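Long-range contacts in malonate decarboxylase acyl carrier protein (Pseudomonas fluorescens, PDB 5VIT), which probably carries acetyl and malonyl groups as thioesters on a CoA-derived prosthetic group while malonate is decarboxylated: residues B[6-11]-B[38-43]; B[27-32]-B[74-79]. All blocks are in the same frame, centred on the assembly; numbering follows the deposited sequence.

Overall arrangement
Both interactions are antiparallel strand pairings in one five-stranded mixed sheet, about 17 Å apart between centres. Interaction 1 joins the outermost strand 2-9 to strand 39-46; interaction 2 joins strands 71-78 and 27-34. They meet where the parallel neighbours 39-46 and 71-78 run together: Q43 O probably accepts a hydrogen bond from I75 N (2.8 Å), and I42 CG2 packs on I75 CD1. Both are partly buried, interaction 1 the more exposed. Each has a largely apolar face, met by helix 52-62 in interaction 1 and, through L28, by helix 82-96 in interaction 2. The polar faces differ: a long, exposed salt bridge marks the first, a short histidine-carboxylate bond, only partly exposed, the second.

Interaction 1 (B[6-11]-B[38-43]); sequences FEFPAG and GKLSIQ
The carbonyl oxygen of L40 is gripped twice by strand 2-9: F8 N donates a hydrogen bond of 2.9 Å to L40 O, and E7 CA approaches the same oxygen to 3.2 Å in a CA-H...O contact. F8 O is shared likewise between L40 N and the CA of K39. The shortest rung is F6 N to I42 O, at 2.7 Å. P9 falls opposite K39 at a non-hydrogen-bonded position, where its missing N-H costs this pairing nothing. Beyond it A10 N reaches G38 O at 2.9 Å from above the carbonyl plane, and G38 N returns a nearly straight bond (173°) to G11 O.

F6, F8, L40 and I42 share one face. I42 CD1 meets F8 CD1 obliquely at 4.1 Å, and both phenylalanine rings run on to edge-to-face contacts, F6 with F59 of helix 52-62 and F8 with F63. On the other face E7, with CG anti to the backbone N (chi1 -178°) and an extended chain, lays its carboxylate over the aliphatic part of K39, OE1 3.1 Å from K39 CD. The lysine bends at chi3, and its NZ stays 3.9 Å from E7 OE1, a long salt bridge on an exposed surface. Backbone bonds and the apolar face therefore probably hold this edge strand more than the charge pair does.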
loop_
_atom_site.group_PDB
_atom_site.type_symbol
_atom_site.label_atom_id
_atom_site.label_comp_id
_atom_site.label_asym_id
_atom_site.label_seq_id
_atom_site.Cartn_x
_atom_site.Cartn_y
_atom_site.Cartn_z
ATOM N N PHE B 6 17.150 21.344 11.368
ATOM C CA PHE B 6 15.877 21.428 10.671
ATOM C C PHE B 6 14.845 21.956 11.633
ATOM O O PHE B 6 14.984 21.807 12.841
ATOM C CB PHE B 6 15.439 20.063 10.125
ATOM C CG PHE B 6 16.446 19.427 9.211
ATOM C CD1 PHE B 6 17.525 18.734 9.730
ATOM C CD2 PHE B 6 16.316 19.530 7.841
ATOM C CE1 PHE B 6 18.460 18.167 8.900
ATOM C CE2 PHE B 6 17.242 18.952 7.002
ATOM C CZ PHE B 6 18.315 18.257 7.536
ATOM N N GLU B 7 13.804 22.570 11.090
ATOM C CA GLU B 7 12.730 23.065 11.923
ATOM C C GLU B 7 11.394 22.939 11.206
ATOM O O GLU B 7 11.284 23.145 9.995
ATOM C CB GLU B 7 13.010 24.509 12.339
ATOM C CG GLU B 7 11.951 25.091 13.246
ATOM C CD GLU B 7 12.348 26.443 13.787
ATOM O OE1 GLU B 7 11.449 27.299 13.946
ATOM O OE2 GLU B 7 13.558 26.639 14.058
ATOM N N PHE B 8 10.376 22.564 11.960
ATOM C CA PHE B 8 9.086 22.283 11.372
ATOM C C PHE B 8 8.005 22.803 12.269
ATOM O O PHE B 8 8.212 22.912 13.478
ATOM C CB PHE B 8 8.910 20.777 11.131
ATOM C CG PHE B 8 9.825 20.242 10.081
ATOM C CD1 PHE B 8 11.030 19.653 10.430
ATOM C CD2 PHE B 8 9.503 20.374 8.738
ATOM C CE1 PHE B 8 11.880 19.191 9.460
ATOM C CE2 PHE B 8 10.354 19.907 7.763
ATOM C CZ PHE B 8 11.544 19.322 8.125
ATOM N N PRO B 9 6.849 23.141 11.674
ATOM C CA PRO B 9 5.677 23.529 12.460
ATOM C C PRO B 9 5.190 22.348 13.281
ATOM O O PRO B 9 5.091 21.238 12.756
ATOM C CB PRO B 9 4.652 23.939 11.395
ATOM C CG PRO B 9 5.083 23.200 10.162
ATOM C CD PRO B 9 6.586 23.189 10.226
ATOM N N ALA B 10 4.903 22.580 14.556
ATOM C CA ALA B 10 4.436 21.504 15.426
ATOM C C ALA B 10 3.315 21.992 16.343
ATOM O O ALA B 10 2.945 23.157 16.319
ATOM C CB ALA B 10 5.592 20.941 16.238
ATOM N N GLY B 11 2.766 21.086 17.137
ATOM C CA GLY B 11 1.674 21.418 18.027
ATOM C C GLY B 11 2.182 21.691 19.425
ATOM O O GLY B 11 3.150 22.433 19.610
ATOM N N GLY B 38 4.417 24.849 19.023
ATOM C CA GLY B 38 4.415 25.308 17.649
ATOM C C GLY B 38 5.651 24.945 16.830
ATOM O O GLY B 38 5.677 25.167 15.615
ATOM N N LYS B 39 6.668 24.380 17.480
ATOM C CA LYS B 39 7.959 24.179 16.829
ATOM C C LYS B 39 8.607 22.805 17.096
ATOM O O LYS B 39 8.625 22.303 18.218
ATOM C CB LYS B 39 8.912 25.287 17.262
ATOM C CG LYS B 39 10.073 25.490 16.335
ATOM C CD LYS B 39 11.069 26.487 16.911
ATOM C CE LYS B 39 10.450 27.853 17.096
ATOM N NZ LYS B 39 11.489 28.832 17.511
ATOM N N LEU B 40 9.134 22.202 16.042
ATOM C CA LEU B 40 9.889 20.963 16.154
ATOM C C LEU B 40 11.292 21.221 15.654
ATOM O O LEU B 40 11.479 21.507 14.466
ATOM C CB LEU B 40 9.242 19.851 15.343
ATOM C CG LEU B 40 10.003 18.528 15.264
ATOM C CD1 LEU B 40 9.825 17.714 16.533
ATOM C CD2 LEU B 40 9.523 17.744 14.068
ATOM N N SER B 41 12.268 21.138 16.557
ATOM C CA SER B 41 13.667 21.404 16.209
ATOM C C SER B 41 14.449 20.109 16.109
ATOM O O SER B 41 14.466 19.327 17.046
ATOM C CB SER B 41 14.328 22.325 17.247
ATOM O OG SER B 41 13.813 23.641 17.164
ATOM N N ILE B 42 15.108 19.898 14.977
ATOM C CA ILE B 42 15.850 18.666 14.747
ATOM C C ILE B 42 17.299 18.966 14.413
ATOM O O ILE B 42 17.598 19.762 13.515
ATOM C CB ILE B 42 15.244 17.829 13.605
ATOM C CG1 ILE B 42 13.778 17.481 13.902
ATOM C CG2 ILE B 42 16.083 16.577 13.368
ATOM C CD1 ILE B 42 13.013 16.922 12.707
ATOM N N GLN B 43 18.190 18.332 15.163
ATOM C CA GLN B 43 19.616 18.385 14.902
ATOM C C GLN B 43 20.069 17.019 14.398
ATOM O O GLN B 43 19.755 16.001 15.016
ATOM C CB GLN B 43 20.368 18.761 16.169
ATOM C CG GLN B 43 21.819 19.046 15.968
ATOM C CD GLN B 43 22.076 20.517 15.785
ATOM O OE1 GLN B 43 21.148 21.305 15.528
ATOM N NE2 GLN B 43 23.333 20.913 15.954
#

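Interaction 2 (B[27-32]-B[74-79]); sequences DLEVLL and DIHDFG
E29 places CG between its backbone N and carbonyl carbon (chi1 72°), while H76 turns its ring beside the backbone N (chi1 -57°), and the two side chains lie side by side across a hydrogen-bonded antiparallel pair of the mixed sheet. The result is a His-carboxylate hydrogen bond: H76 ND1 donates to the anti lone pair of E29 OE1 at 2.6 Å, with carboxylate and ring planes 50° apart. V23 packs against both residues from a neighbouring loop. Cutting E29 back to an alanine would probably leave H76 ND1 without this acceptor and let the imidazole turn.

The backbones bond alongside, most nearly straight at L31 N to D74 O (2.8 Å). On the opposite face, V30 CG2 rests on I75 CG1 at 3.8 Å, and L28 CD1 crosses to I75 CG2 at the same distance; L28 then continues onto V84 and R88 of helix 82-96. Although its CB starts from the E29 and H76 side, D27 also reaches R88, OD2 forming a salt bridge with it and accepting from L28 N. D77 forms an Asx turn: its OD2, also bonded to T46 OG1, takes G79 N from above the carboxylate plane at 2.8 Å.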
loop_
_atom_site.group_PDB
_atom_site.type_symbol
_atom_site.label_atom_id
_atom_site.label_comp_id
_atom_site.label_asym_id
_atom_site.label_seq_id
_atom_site.Cartn_x
_atom_site.Cartn_y
_atom_site.Cartn_z
ATOM N N ASP B 27 23.418 2.495 11.135
ATOM C CA ASP B 27 22.344 2.712 12.105
ATOM C C ASP B 27 22.419 4.132 12.669
ATOM O O ASP B 27 23.348 4.878 12.355
ATOM C CB ASP B 27 22.426 1.667 13.238
ATOM C CG ASP B 27 21.104 1.483 13.968
ATOM O OD1 ASP B 27 21.044 0.638 14.892
ATOM O OD2 ASP B 27 20.125 2.184 13.631
ATOM N N LEU B 28 21.446 4.498 13.501
ATOM C CA LEU B 28 21.428 5.814 14.138
ATOM C C LEU B 28 20.756 5.719 15.498
ATOM O O LEU B 28 19.970 4.800 15.738
ATOM C CB LEU B 28 20.683 6.837 13.271
ATOM C CG LEU B 28 19.154 6.695 13.221
ATOM C CD1 LEU B 28 18.524 7.956 12.664
ATOM C CD2 LEU B 28 18.697 5.443 12.381
ATOM N N GLU B 29 21.043 6.670 16.383
ATOM C CA GLU B 29 20.225 6.828 17.583
ATOM C C GLU B 29 19.420 8.111 17.467
ATOM O O GLU B 29 19.832 9.042 16.789
ATOM C CB GLU B 29 21.073 6.857 18.858
ATOM C CG GLU B 29 21.891 8.144 19.027
ATOM C CD GLU B 29 22.765 8.137 20.286
ATOM O OE1 GLU B 29 23.508 9.125 20.501
ATOM O OE2 GLU B 29 22.708 7.149 21.060
ATOM N N VAL B 30 18.271 8.158 18.127
ATOM C CA VAL B 30 17.445 9.346 18.105
ATOM C C VAL B 30 17.024 9.685 19.536
ATOM O O VAL B 30 16.460 8.845 20.243
ATOM C CB VAL B 30 16.196 9.165 17.189
ATOM C CG1 VAL B 30 15.332 10.400 17.224
ATOM C CG2 VAL B 30 16.618 8.882 15.744
ATOM N N LEU B 31 17.336 10.904 19.967
ATOM C CA LEU B 31 16.890 11.408 21.264
ATOM C C LEU B 31 15.661 12.268 21.029
ATOM O O LEU B 31 15.673 13.127 20.149
ATOM C CB LEU B 31 17.977 12.241 21.952
ATOM C CG LEU B 31 19.292 11.698 22.528
ATOM C CD1 LEU B 31 19.051 11.028 23.860
ATOM C CD2 LEU B 31 20.041 10.784 21.566
ATOM N N LEU B 32 14.599 12.047 21.789
ATOM C CA LEU B 32 13.399 12.858 21.637
ATOM C C LEU B 32 12.956 13.395 22.992
ATOM O O LEU B 32 12.686 12.617 23.903
ATOM C CB LEU B 32 12.263 12.054 20.982
ATOM C CG LEU B 32 12.575 11.338 19.666
ATOM C CD1 LEU B 32 13.039 9.880 19.900
ATOM C CD2 LEU B 32 11.371 11.395 18.754
ATOM N N ASP B 74 17.339 15.043 18.658
ATOM C CA ASP B 74 18.759 14.974 18.371
ATOM C C ASP B 74 19.080 13.617 17.736
ATOM O O ASP B 74 18.775 12.554 18.294
ATOM C CB ASP B 74 19.564 15.200 19.647
ATOM C CG ASP B 74 20.926 15.798 19.379
ATOM O OD1 ASP B 74 21.391 15.754 18.212
ATOM O OD2 ASP B 74 21.541 16.295 20.348
ATOM N N ILE B 75 19.678 13.665 16.554
ATOM C CA ILE B 75 19.964 12.459 15.801
ATOM C C ILE B 75 21.464 12.294 15.628
ATOM O O ILE B 75 22.160 13.254 15.289
ATOM C CB ILE B 75 19.274 12.491 14.424
ATOM C CG1 ILE B 75 17.761 12.362 14.589
ATOM C CG2 ILE B 75 19.822 11.398 13.518
ATOM C CD1 ILE B 75 17.000 12.588 13.321
ATOM N N HIS B 76 21.959 11.083 15.887
ATOM C CA HIS B 76 23.350 10.739 15.607
ATOM C C HIS B 76 23.339 9.559 14.674
ATOM O O HIS B 76 23.039 8.433 15.086
ATOM C CB HIS B 76 24.130 10.424 16.898
ATOM C CG HIS B 76 24.115 11.541 17.898
ATOM N ND1 HIS B 76 23.667 11.379 19.193
ATOM C CD2 HIS B 76 24.489 12.842 17.790
ATOM C CE1 HIS B 76 23.765 12.527 19.840
ATOM N NE2 HIS B 76 24.252 13.433 19.008
ATOM N N ASP B 77 23.648 9.829 13.411
ATOM C CA ASP B 77 23.576 8.831 12.359
ATOM C C ASP B 77 24.937 8.397 11.811
ATOM O O ASP B 77 25.777 9.223 11.451
ATOM C CB ASP B 77 22.724 9.346 11.196
ATOM C CG ASP B 77 22.859 8.474 9.974
ATOM O OD1 ASP B 77 22.187 7.433 9.939
ATOM O OD2 ASP B 77 23.654 8.800 9.063
ATOM N N PHE B 78 25.122 7.084 11.727
ATOM C CA PHE B 78 26.326 6.478 11.159
ATOM C C PHE B 78 25.933 5.755 9.856
ATOM O O PHE B 78 26.166 4.554 9.691
ATOM C CB PHE B 78 26.960 5.513 12.187
ATOM C CG PHE B 78 28.371 5.073 11.871
ATOM C CD1 PHE B 78 29.018 5.460 10.698
ATOM C CD2 PHE B 78 29.055 4.249 12.769
ATOM C CE1 PHE B 78 30.315 5.042 10.424
ATOM C CE2 PHE B 78 30.352 3.814 12.499
ATOM C CZ PHE B 78 30.986 4.217 11.325
ATOM N N GLY B 79 25.305 6.485 8.944
ATOM C CA GLY B 79 25.034 5.951 7.613
ATOM C C GLY B 79 23.862 4.993 7.452
ATOM O O GLY B 79 23.885 4.108 6.597
#